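Local atomic coordinates of ancylostoma secreted protein 1 (Necator americanus, PDB entry 3NT8), a protein that is a secreted protein of two CAP domains, probably associated with the transition of infective hookworm larvae to parasitism. Residues Q38-F43 and L72-A77; T158-A163 and C175-V180. All coordinates share one frame; numbering follows the deposited sequence.

Contact 1: residues Q38-F43 and L72-A77; sequences QAFLDF and LSWDCA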
loop_
_atom_site.group_PDB
_atom_site.type_symbol
_atom_site.label_atom_id
_atom_site.label_comp_id
_atom_site.label_asym_id
_atom_site.label_seq_id
_atom_site.Cartn_x
_atom_site.Cartn_y
_atom_site.Cartn_z
ATOM N N GLN A 38 24.485 -4.136 11.694
ATOM C CA GLN A 38 24.785 -5.032 10.620
ATOM C C GLN A 38 24.034 -6.316 10.930
ATOM O O GLN A 38 23.542 -6.914 10.048
ATOM C CB GLN A 38 26.309 -5.220 10.539
ATOM C CG GLN A 38 26.783 -6.009 9.309
ATOM C CD GLN A 38 26.732 -5.157 8.062
ATOM O OE1 GLN A 38 27.412 -4.125 8.000
ATOM N NE2 GLN A 38 25.886 -5.527 7.086
ATOM N N ALA A 39 23.866 -6.693 12.200
ATOM C CA ALA A 39 23.117 -7.897 12.497
ATOM C C ALA A 39 21.573 -7.754 12.276
ATOM O O ALA A 39 20.946 -8.684 11.841
ATOM C CB ALA A 39 23.439 -8.427 13.864
ATOM N N PHE A 40 20.994 -6.609 12.617
ATOM C CA PHE A 40 19.639 -6.286 12.216
ATOM C C PHE A 40 19.466 -6.294 10.703
ATOM O O PHE A 40 18.537 -6.913 10.175
ATOM C CB PHE A 40 19.230 -4.919 12.753
ATOM C CG PHE A 40 18.944 -4.910 14.226
ATOM C CD1 PHE A 40 17.940 -5.702 14.756
ATOM C CD2 PHE A 40 19.673 -4.085 15.075
ATOM C CE1 PHE A 40 17.687 -5.656 16.131
ATOM C CE2 PHE A 40 19.428 -4.008 16.408
ATOM C CZ PHE A 40 18.440 -4.798 16.945
ATOM N N LEU A 41 20.330 -5.582 10.009
ATOM C CA LEU A 41 20.159 -5.432 8.586
ATOM C C LEU A 41 20.311 -6.751 7.840
ATOM O O LEU A 41 19.518 -7.013 6.937
ATOM C CB LEU A 41 21.121 -4.396 8.056
ATOM C CG LEU A 41 21.004 -4.009 6.592
ATOM C CD1 LEU A 41 19.690 -3.312 6.317
ATOM C CD2 LEU A 41 22.226 -3.140 6.185
ATOM N N ASP A 42 21.352 -7.537 8.168
ATOM C CA ASP A 42 21.630 -8.797 7.484
ATOM C C ASP A 42 20.519 -9.825 7.701
ATOM O O ASP A 42 20.113 -10.563 6.765
ATOM C CB ASP A 42 22.967 -9.382 8.001
ATOM C CG ASP A 42 24.173 -8.629 7.487
ATOM O OD1 ASP A 42 24.020 -7.756 6.585
ATOM O OD2 ASP A 42 25.287 -8.946 7.963
ATOM N N PHE A 43 20.026 -9.905 8.936
ATOM C CA PHE A 43 18.988 -10.901 9.227
ATOM C C PHE A 43 17.749 -10.595 8.329
ATOM O O PHE A 43 17.100 -11.505 7.775
ATOM C CB PHE A 43 18.647 -10.922 10.729
ATOM C CG PHE A 43 17.770 -12.095 11.141
ATOM C CD1 PHE A 43 18.313 -13.160 11.896
ATOM C CD2 PHE A 43 16.417 -12.141 10.802
ATOM C CE1 PHE A 43 17.521 -14.230 12.259
ATOM C CE2 PHE A 43 15.625 -13.231 11.175
ATOM C CZ PHE A 43 16.177 -14.260 11.929
ATOM N N LEU A 72 16.469 -4.048 2.029
ATOM C CA LEU A 72 16.428 -2.917 2.959
ATOM C C LEU A 72 17.758 -2.212 3.055
ATOM O O LEU A 72 18.812 -2.853 3.021
ATOM C CB LEU A 72 15.975 -3.422 4.378
ATOM C CG LEU A 72 14.632 -4.198 4.422
ATOM C CD1 LEU A 72 14.129 -4.633 5.848
ATOM C CD2 LEU A 72 13.562 -3.328 3.785
ATOM N N SER A 73 17.720 -0.892 3.171
ATOM C CA SER A 73 18.881 -0.093 3.561
ATOM C C SER A 73 18.654 0.449 4.938
ATOM O O SER A 73 17.506 0.743 5.335
ATOM C CB SER A 73 19.023 1.084 2.620
ATOM O OG SER A 73 19.162 0.563 1.323
ATOM N N TRP A 74 19.726 0.575 5.699
ATOM C CA TRP A 74 19.621 1.235 7.024
ATOM C C TRP A 74 19.277 2.736 7.007
ATOM O O TRP A 74 19.765 3.485 6.168
ATOM C CB TRP A 74 20.923 0.992 7.808
ATOM C CG TRP A 74 20.809 1.269 9.259
ATOM C CD1 TRP A 74 21.124 2.451 9.904
ATOM C CD2 TRP A 74 20.374 0.361 10.266
ATOM N NE1 TRP A 74 20.894 2.320 11.234
ATOM C CE2 TRP A 74 20.460 1.041 11.495
ATOM C CE3 TRP A 74 19.927 -0.987 10.248
ATOM C CZ2 TRP A 74 20.093 0.454 12.704
ATOM C CZ3 TRP A 74 19.551 -1.585 11.452
ATOM C CH2 TRP A 74 19.657 -0.862 12.668
ATOM N N ASP A 75 18.472 3.210 7.956
ATOM C CA ASP A 75 18.207 4.635 7.970
ATOM C C ASP A 75 18.535 5.250 9.332
ATOM O O ASP A 75 17.953 4.847 10.338
ATOM C CB ASP A 75 16.768 4.908 7.505
ATOM C CG ASP A 75 16.460 6.393 7.391
ATOM O OD1 ASP A 75 16.457 6.917 6.272
ATOM O OD2 ASP A 75 16.215 7.039 8.428
ATOM N N CYS A 76 19.460 6.216 9.390
ATOM C CA CYS A 76 19.941 6.682 10.706
ATOM C C CYS A 76 18.870 7.436 11.486
ATOM O O CYS A 76 18.798 7.323 12.717
ATOM C CB CYS A 76 21.224 7.481 10.637
ATOM S SG CYS A 76 22.625 6.541 9.957
ATOM N N ALA A 77 18.054 8.183 10.748
ATOM C CA ALA A 77 17.030 9.028 11.257
ATOM C C ALA A 77 15.947 8.153 11.809
ATOM O O ALA A 77 15.370 8.454 12.874
ATOM C CB ALA A 77 16.486 9.915 10.129
#
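L41 and F40 of helix 34-52 pack against L72 and W74, bringing the helix to the short strand 73-74 at one edge of the central sheet in the first CAP domain, an alpha-beta-alpha sandwich. The contact is small, burying 226 Å² in all, and no hydrogen bond crosses it.

Methyl packing centres on L41. Its CG is anti to the backbone N (chi1 -175°), which carries L41 CD1 to the strand backbone, 3.4 Å from L72 O and 3.9 Å from W74 N. The same methyl packs on the L72 side chain as well, with L41 CD1 and L72 CB 4.2 Å apart.

Contacts with the indole come next. The six-membered end of W74 is directed at the helix, and F40 CB meets its edge close to the ring plane, 3.6 Å from W74 CZ3. The two aromatic side chains run at a slant to each other. L41 CB approaches the same ring obliquely, 4.2 Å from W74 CE3. At the other end of the indole, W74 NE1 is hydrogen-bonded to E79, while F25 meets the ring edge-to-face.

L72 N is hydrogen-bonded to N45 OD1, farther along the same helix. Between residues one turn apart, Q38 NE2 donates to D42 OD1 at 2.9 Å, in the plane of its own amide but 36° out of the carboxylate plane.

Contact 2: residues T158-A163 and C175-V180; sequences TKLGCA and CIYNGV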
loop_
_atom_site.group_PDB
_atom_site.type_symbol
_atom_site.label_atom_id
_atom_site.label_comp_id
_atom_site.label_asym_id
_atom_site.label_seq_id
_atom_site.Cartn_x
_atom_site.Cartn_y
_atom_site.Cartn_z
ATOM N N THR A 158 11.645 -0.486 1.814
ATOM C CA THR A 158 13.011 -0.241 1.401
ATOM C C THR A 158 13.910 0.235 2.572
ATOM O O THR A 158 15.144 0.173 2.473
ATOM C CB THR A 158 13.028 0.873 0.332
ATOM O OG1 THR A 158 12.376 2.036 0.862
ATOM C CG2 THR A 158 12.297 0.400 -0.965
ATOM N N LYS A 159 13.309 0.750 3.653
ATOM C CA LYS A 159 14.132 1.321 4.747
ATOM C C LYS A 159 13.886 0.667 6.109
ATOM O O LYS A 159 12.744 0.320 6.455
ATOM C CB LYS A 159 13.948 2.826 4.864
ATOM C CG LYS A 159 14.693 3.665 3.822
ATOM C CD LYS A 159 14.852 5.167 4.191
ATOM C CE LYS A 159 13.643 6.038 3.915
ATOM N NZ LYS A 159 13.406 6.320 2.456
ATOM N N LEU A 160 14.964 0.524 6.884
ATOM C CA LEU A 160 14.939 -0.200 8.148
ATOM C C LEU A 160 15.588 0.647 9.253
ATOM O O LEU A 160 16.617 1.281 9.001
ATOM C CB LEU A 160 15.730 -1.513 8.021
ATOM C CG LEU A 160 15.830 -2.330 9.312
ATOM C CD1 LEU A 160 14.478 -2.779 9.756
ATOM C CD2 LEU A 160 16.812 -3.526 9.237
ATOM N N GLY A 161 15.009 0.640 10.462
ATOM C CA GLY A 161 15.649 1.277 11.623
ATOM C C GLY A 161 15.409 0.481 12.890
ATOM O O GLY A 161 14.252 0.269 13.283
ATOM N N CYS A 162 16.485 0.016 13.523
ATOM C CA CYS A 162 16.308 -0.774 14.753
ATOM C C CYS A 162 17.206 -0.230 15.896
ATOM O O CYS A 162 18.247 0.399 15.612
ATOM C CB CYS A 162 16.582 -2.276 14.538
ATOM S SG CYS A 162 15.884 -3.147 13.126
ATOM N N ALA A 163 16.803 -0.529 17.145
ATOM C CA ALA A 163 17.495 -0.147 18.349
ATOM C C ALA A 163 17.040 -1.035 19.531
ATOM O O ALA A 163 15.932 -1.545 19.489
ATOM C CB ALA A 163 17.235 1.383 18.639
ATOM N N CYS A 175 12.143 -2.569 15.906
ATOM C CA CYS A 175 12.538 -2.175 14.544
ATOM C C CYS A 175 11.322 -1.496 13.995
ATOM O O CYS A 175 10.201 -1.893 14.304
ATOM C CB CYS A 175 12.881 -3.389 13.633
ATOM S SG CYS A 175 14.372 -4.308 13.979
ATOM N N ILE A 176 11.569 -0.449 13.197
ATOM C CA ILE A 176 10.531 0.266 12.465
ATOM C C ILE A 176 10.832 0.199 10.979
ATOM O O ILE A 176 11.996 0.027 10.587
ATOM C CB ILE A 176 10.388 1.782 12.882
ATOM C CG1 ILE A 176 11.734 2.453 13.016
ATOM C CG2 ILE A 176 9.620 1.958 14.154
ATOM C CD1 ILE A 176 11.591 3.916 13.026
ATOM N N TYR A 177 9.791 0.324 10.159
ATOM C CA TYR A 177 9.883 0.008 8.716
ATOM C C TYR A 177 9.081 1.025 7.965
ATOM O O TYR A 177 8.000 1.357 8.399
ATOM C CB TYR A 177 9.270 -1.379 8.421
ATOM C CG TYR A 177 9.845 -2.489 9.234
ATOM C CD1 TYR A 177 10.787 -3.379 8.682
ATOM C CD2 TYR A 177 9.404 -2.724 10.513
ATOM C CE1 TYR A 177 11.266 -4.423 9.427
ATOM C CE2 TYR A 177 9.891 -3.782 11.245
ATOM C CZ TYR A 177 10.812 -4.632 10.696
ATOM O OH TYR A 177 11.353 -5.642 11.414
ATOM N N ASN A 178 9.584 1.511 6.837
ATOM C CA ASN A 178 8.882 2.497 6.063
ATOM C C ASN A 178 7.770 1.905 5.150
ATOM O O ASN A 178 7.364 2.551 4.164
ATOM C CB ASN A 178 9.855 3.324 5.211
ATOM C CG ASN A 178 10.494 2.506 4.054
ATOM O OD1 ASN A 178 10.555 1.271 4.108
ATOM N ND2 ASN A 178 10.991 3.208 3.020
ATOM N N GLY A 179 7.310 0.693 5.456
ATOM C CA GLY A 179 6.188 0.116 4.728
ATOM C C GLY A 179 5.311 -0.611 5.729
ATOM O O GLY A 179 5.802 -1.096 6.780
ATOM N N VAL A 180 4.034 -0.724 5.374
ATOM C CA VAL A 180 3.042 -1.379 6.198
ATOM C C VAL A 180 2.631 -2.770 5.616
ATOM O O VAL A 180 2.073 -2.858 4.507
ATOM C CB VAL A 180 1.819 -0.409 6.385
ATOM C CG1 VAL A 180 0.742 -1.050 7.250
ATOM C CG2 VAL A 180 2.325 0.927 7.010
#
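N178, C175 and K159 have the most surface buried where strands 159-163 and 175-177 pair as an antiparallel beta hairpin, the centre of the CAP-domain sheet.

N178, just past the end of its strand, closes the open end of the hairpin with its amide. Its CG sits between the backbone N and the carbonyl carbon (chi1 70°), turning the group across the pairing to T158 and K159. N178 OD1 accepts twice: from T158 N at 3.1 Å, on a lone pair in the carbonyl plane, and from K159 N at 2.8 Å, well above that plane. N178 ND2 donates to T158 OG1 at 2.8 Å with a nearly straight angle of 173°. Three bonds therefore fix the rotation of the amide, and with it which end is oxygen.

The K159 side chain crosses this amide at about a right angle, with K159 CB 3.5 Å from N178 ND2, and the chain, bent at both outer torsions, curls past it. The K159 carbonyl O takes a weak bond from N178 N.

C175 is disulfide-bonded to C162 across a non-hydrogen-bonded pair, SG to SG 2.1 Å with a chi3 of 100°. The CA atoms of these two are the nearest in the register. Next to it, G161 and I176 form a hydrogen-bonded pair, I176 N to G161 O at 2.8 Å and G161 N to I176 O at 3.1 Å. On the cystine face, Y177 OH is hydrogen-bonded to H44, and L160 CD1 lies 3.6 Å from Y177 CE1.

In the fold
Contact 1 closes before contact 2 opens along the chain, yet their centres lie only 8 Å apart, and all four segments belong to the first of the two CAP domains. They share one mixed sheet: strand 73-74 at an edge runs parallel to strand 159-167, which pairs antiparallel with 170-177. Backbone contacts join them, with S73 N 2.9 Å from T158 O and D75 N 2.9 Å from L160 O, both probable hydrogen bonds. W74 packs on C162, and F40 of helix 34-52 touches C162 and C175. Helix 34-52 thus covers one face, while helix 76-85, touching I176 through M78 and L82, covers the other, completing the sandwich.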